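Long-range contact in manganese-containing pseudocatalase (Thermus thermophilus, PDB 2V8T), which probably breaks down hydrogen peroxide to water and oxygen at a centre of two manganese ions in each subunit: residues R175-R184 with I218-F229. Residues are numbered along the deposited sequence; the frame is centred on the assembly and turned at random. Where two conformers were deposited one is given.
Sequences REMIGYLLVR and IPEAKKYMDLGF
The short helix 219-226 packs across helix 172-200, a metal-bearing helix of the ferritin-like core, and G179 meets A221 where the two touch. Their CA atoms are 4.0 Å apart and the helix axes approach to 7.5 Å at a crossing angle of -52°, a closeness possible because G179 has no side chain on the face turned to its partner. Beside this point Y224 acts as a knob in the hole formed by E176, G179, Y180 and V183. With CG anti to the backbone N (chi1 -176°), Y180 directs its ring edge at the face of Y224, planes 77° apart and CD1 over the ring centre; CB of Y180 also lies over that face, a CH-pi contact. F229, just past the Schellman turn at G228, extends the aromatic cluster, its CD2 meeting the edge of Y180 at CE1 (3.7 Å). V183 packs nearby, CG2 against M225 CG (3.9 Å) and CG1 against F229 CB. At the other end, R175, E176 and K223 each have two deposited conformers, so their bonds hold for the conformers described. R175 grips E220 side-on: NE reaches OE2 at 2.9 Å in a nearly straight bond, from above the carboxylate plane, while NH2 reaches the same oxygen at 3.3 Å on its syn side. Y166 bonds the other oxygen, E220 OE1, and R175 NH1 bonds A100 O of a second subunit. E176 offers OE1 to K223 NZ (3.1 Å) and, weakly, to Y224 OH (2.8 Å). R184 pairs with E69 and lies beside the manganese ligands H73 and H188. The contact thus combines an apolar, aromatic centre with a more mobile charged end, where in these conformers R175 and K223 probably offset the like charges of E176 and E220.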
loop_
_atom_site.group_PDB
_atom_site.type_symbol
_atom_site.label_atom_id
_atom_site.label_comp_id
_atom_site.label_asym_id
_atom_site.label_seq_id
_atom_site.Cartn_x
_atom_site.Cartn_y
_atom_site.Cartn_z
ATOM N N ARG A 175 2.012 28.420 -12.969
ATOM C CA ARG A 175 0.928 28.907 -13.839
ATOM C C ARG A 175 1.250 28.688 -15.317
ATOM O O ARG A 175 0.355 28.383 -16.092
ATOM C CB ARG A 175 0.761 30.438 -13.619
ATOM C CG ARG A 175 0.163 30.833 -12.229
ATOM C CD ARG A 175 -0.042 32.266 -11.972
ATOM N NE ARG A 175 -0.943 32.988 -12.832
ATOM C CZ ARG A 175 -2.144 33.528 -12.612
ATOM N NH1 ARG A 175 -2.915 33.328 -11.580
ATOM N NH2 ARG A 175 -2.544 34.323 -13.598
ATOM N N GLU A 176 2.507 28.867 -15.687
ATOM C CA GLU A 176 2.915 28.641 -17.086
ATOM C C GLU A 176 2.797 27.171 -17.476
ATOM O O GLU A 176 2.222 26.813 -18.495
ATOM C CB GLU A 176 4.312 29.152 -17.449
ATOM C CG GLU A 176 4.383 30.654 -17.458
ATOM C CD GLU A 176 3.558 31.375 -18.511
ATOM O OE1 GLU A 176 3.047 30.726 -19.453
ATOM O OE2 GLU A 176 3.413 32.610 -18.336
ATOM N N MET A 177 3.354 26.297 -16.625
ATOM C CA MET A 177 3.254 24.873 -16.884
ATOM C C MET A 177 1.797 24.453 -16.975
ATOM O O MET A 177 1.406 23.679 -17.873
ATOM C CB MET A 177 4.023 24.085 -15.824
ATOM C CG MET A 177 3.851 22.580 -15.929
ATOM S SD MET A 177 2.383 21.895 -15.138
ATOM C CE MET A 177 2.839 22.117 -13.401
ATOM N N ILE A 178 0.979 24.893 -16.014
ATOM C CA ILE A 178 -0.397 24.423 -15.976
ATOM C C ILE A 178 -1.166 24.978 -17.159
ATOM O O ILE A 178 -1.950 24.287 -17.799
ATOM C CB ILE A 178 -1.075 24.724 -14.642
ATOM C CG1 ILE A 178 -0.436 23.918 -13.524
ATOM C CG2 ILE A 178 -2.583 24.487 -14.789
ATOM C CD1 ILE A 178 -0.824 24.354 -12.124
ATOM N N GLY A 179 -0.972 26.283 -17.467
ATOM C CA GLY A 179 -1.666 26.818 -18.626
ATOM C C GLY A 179 -1.355 26.026 -19.898
ATOM O O GLY A 179 -2.245 25.757 -20.711
ATOM N N TYR A 180 -0.094 25.687 -20.071
ATOM C CA TYR A 180 0.313 24.915 -21.252
ATOM C C TYR A 180 -0.347 23.534 -21.247
ATOM O O TYR A 180 -0.898 23.082 -22.266
ATOM C CB TYR A 180 1.837 24.813 -21.327
ATOM C CG TYR A 180 2.300 24.120 -22.574
ATOM C CD1 TYR A 180 2.167 24.737 -23.806
ATOM C CD2 TYR A 180 2.854 22.859 -22.562
ATOM C CE1 TYR A 180 2.576 24.141 -24.997
ATOM C CE2 TYR A 180 3.244 22.249 -23.794
ATOM C CZ TYR A 180 3.112 22.931 -24.979
ATOM O OH TYR A 180 3.502 22.279 -26.163
ATOM N N LEU A 181 -0.277 22.845 -20.107
ATOM C CA LEU A 181 -0.819 21.491 -20.050
ATOM C C LEU A 181 -2.340 21.448 -20.039
ATOM O O LEU A 181 -2.913 20.421 -20.420
ATOM C CB LEU A 181 -0.188 20.713 -18.918
ATOM C CG LEU A 181 1.331 20.464 -19.075
ATOM C CD1 LEU A 181 1.835 19.528 -17.982
ATOM C CD2 LEU A 181 1.694 19.899 -20.462
ATOM N N LEU A 182 -3.004 22.536 -19.657
ATOM C CA LEU A 182 -4.467 22.615 -19.877
ATOM C C LEU A 182 -4.756 22.580 -21.372
ATOM O O LEU A 182 -5.714 21.936 -21.836
ATOM C CB LEU A 182 -5.033 23.889 -19.273
ATOM C CG LEU A 182 -5.126 23.903 -17.753
ATOM C CD1 LEU A 182 -5.462 25.305 -17.277
ATOM C CD2 LEU A 182 -6.146 22.867 -17.248
ATOM N N VAL A 183 -3.953 23.298 -22.165
ATOM C CA VAL A 183 -4.155 23.303 -23.614
ATOM C C VAL A 183 -3.837 21.929 -24.204
ATOM O O VAL A 183 -4.604 21.385 -25.007
ATOM C CB VAL A 183 -3.357 24.452 -24.251
ATOM C CG1 VAL A 183 -3.461 24.345 -25.790
ATOM C CG2 VAL A 183 -3.897 25.777 -23.738
ATOM N N ARG A 184 -2.703 21.328 -23.791
ATOM C CA ARG A 184 -2.367 20.000 -24.310
ATOM C C ARG A 184 -3.401 18.959 -23.905
ATOM O O ARG A 184 -3.765 18.084 -24.698
ATOM C CB ARG A 184 -0.976 19.573 -23.852
ATOM C CG ARG A 184 0.152 20.525 -24.275
ATOM C CD ARG A 184 0.110 20.907 -25.738
ATOM N NE ARG A 184 0.159 19.709 -26.575
ATOM C CZ ARG A 184 -0.318 19.632 -27.807
ATOM N NH1 ARG A 184 -0.847 20.682 -28.420
ATOM N NH2 ARG A 184 -0.257 18.461 -28.440
ATOM N N ILE A 218 -8.251 31.086 -18.141
ATOM C CA ILE A 218 -6.991 30.904 -17.460
ATOM C C ILE A 218 -5.957 31.673 -18.333
ATOM O O ILE A 218 -5.685 31.258 -19.450
ATOM C CB ILE A 218 -6.625 29.413 -17.404
ATOM C CG1 ILE A 218 -7.741 28.592 -16.713
ATOM C CG2 ILE A 218 -5.254 29.259 -16.730
ATOM C CD1 ILE A 218 -8.074 29.051 -15.290
ATOM N N PRO A 219 -5.421 32.796 -17.848
ATOM C CA PRO A 219 -4.647 33.673 -18.754
ATOM C C PRO A 219 -3.492 32.978 -19.495
ATOM O O PRO A 219 -3.287 33.217 -20.686
ATOM C CB PRO A 219 -4.174 34.788 -17.829
ATOM C CG PRO A 219 -5.106 34.821 -16.733
ATOM C CD PRO A 219 -5.703 33.468 -16.556
ATOM N N GLU A 220 -2.753 32.104 -18.812
ATOM C CA GLU A 220 -1.636 31.456 -19.485
ATOM C C GLU A 220 -2.124 30.502 -20.559
ATOM O O GLU A 220 -1.511 30.376 -21.641
ATOM C CB GLU A 220 -0.762 30.750 -18.453
ATOM C CG GLU A 220 -0.031 31.681 -17.497
ATOM C CD GLU A 220 -0.845 32.239 -16.375
ATOM O OE1 GLU A 220 -2.023 31.809 -16.158
ATOM O OE2 GLU A 220 -0.332 33.174 -15.701
ATOM N N ALA A 221 -3.239 29.783 -20.287
ATOM C CA ALA A 221 -3.797 28.916 -21.292
ATOM C C ALA A 221 -4.308 29.714 -22.495
ATOM O O ALA A 221 -4.121 29.304 -23.633
ATOM C CB ALA A 221 -4.943 28.069 -20.730
ATOM N N LYS A 222 -4.942 30.866 -22.223
ATOM C CA LYS A 222 -5.427 31.716 -23.298
ATOM C C LYS A 222 -4.248 32.102 -24.221
ATOM O O LYS A 222 -4.383 32.106 -25.442
ATOM C CB LYS A 222 -6.145 32.919 -22.716
ATOM C CG LYS A 222 -6.925 33.694 -23.747
ATOM C CD LYS A 222 -6.212 34.784 -24.356
ATOM C CE LYS A 222 -7.203 35.678 -25.200
ATOM N NZ LYS A 222 -6.304 36.753 -25.651
ATOM N N LYS A 223 -3.103 32.472 -23.638
ATOM C CA LYS A 223 -1.946 32.810 -24.463
ATOM C C LYS A 223 -1.548 31.650 -25.381
ATOM O O LYS A 223 -1.308 31.832 -26.580
ATOM C CB LYS A 223 -0.782 33.215 -23.592
ATOM C CG LYS A 223 0.488 33.600 -24.375
ATOM C CD LYS A 223 1.744 33.784 -23.529
ATOM C CE LYS A 223 2.230 32.524 -22.802
ATOM N NZ LYS A 223 3.199 32.824 -21.730
ATOM N N TYR A 224 -1.475 30.433 -24.823
ATOM C CA TYR A 224 -1.096 29.287 -25.645
ATOM C C TYR A 224 -2.124 28.986 -26.734
ATOM O O TYR A 224 -1.729 28.566 -27.822
ATOM C CB TYR A 224 -0.789 28.071 -24.759
ATOM C CG TYR A 224 0.438 28.279 -23.906
ATOM C CD1 TYR A 224 1.680 28.463 -24.491
ATOM C CD2 TYR A 224 0.383 28.234 -22.513
ATOM C CE1 TYR A 224 2.795 28.693 -23.681
ATOM C CE2 TYR A 224 1.481 28.451 -21.731
ATOM C CZ TYR A 224 2.679 28.700 -22.308
ATOM O OH TYR A 224 3.794 28.970 -21.517
ATOM N N MET A 225 -3.408 29.210 -26.455
ATOM C CA MET A 225 -4.421 29.095 -27.520
ATOM C C MET A 225 -4.239 30.193 -28.555
ATOM O O MET A 225 -4.403 29.938 -29.772
ATOM C CB MET A 225 -5.824 29.119 -26.957
ATOM C CG MET A 225 -6.086 27.925 -26.150
ATOM S SD MET A 225 -7.780 27.638 -25.718
ATOM C CE MET A 225 -7.907 28.856 -24.793
ATOM N N ASP A 226 -3.894 31.408 -28.144
ATOM C CA ASP A 226 -3.657 32.480 -29.106
ATOM C C ASP A 226 -2.475 32.131 -30.016
ATOM O O ASP A 226 -2.426 32.614 -31.157
ATOM C CB ASP A 226 -3.397 33.778 -28.389
ATOM C CG ASP A 226 -4.588 34.378 -27.730
ATOM O OD1 ASP A 226 -5.739 34.026 -28.084
ATOM O OD2 ASP A 226 -4.407 35.291 -26.869
ATOM N N LEU A 227 -1.542 31.288 -29.551
ATOM C CA LEU A 227 -0.426 30.802 -30.348
ATOM C C LEU A 227 -0.807 29.596 -31.224
ATOM O O LEU A 227 0.037 29.132 -32.003
ATOM C CB LEU A 227 0.759 30.442 -29.442
ATOM C CG LEU A 227 1.378 31.612 -28.696
ATOM C CD1 LEU A 227 2.526 31.101 -27.830
ATOM C CD2 LEU A 227 1.891 32.663 -29.673
ATOM N N GLY A 228 -2.048 29.115 -31.093
ATOM C CA GLY A 228 -2.552 28.024 -31.922
ATOM C C GLY A 228 -2.359 26.635 -31.351
ATOM O O GLY A 228 -2.648 25.649 -32.042
ATOM N N PHE A 229 -1.901 26.524 -30.103
ATOM C CA PHE A 229 -1.448 25.234 -29.603
ATOM C C PHE A 229 -2.591 24.236 -29.371
ATOM O O PHE A 229 -2.339 23.023 -29.340
ATOM C CB PHE A 229 -0.594 25.386 -28.373
ATOM C CG PHE A 229 0.750 26.077 -28.626
ATOM C CD1 PHE A 229 1.265 26.332 -29.873
ATOM C CD2 PHE A 229 1.505 26.526 -27.577
ATOM C CE1 PHE A 229 2.520 26.909 -30.031
ATOM C CE2 PHE A 229 2.734 27.113 -27.749
ATOM C CZ PHE A 229 3.267 27.279 -28.945
#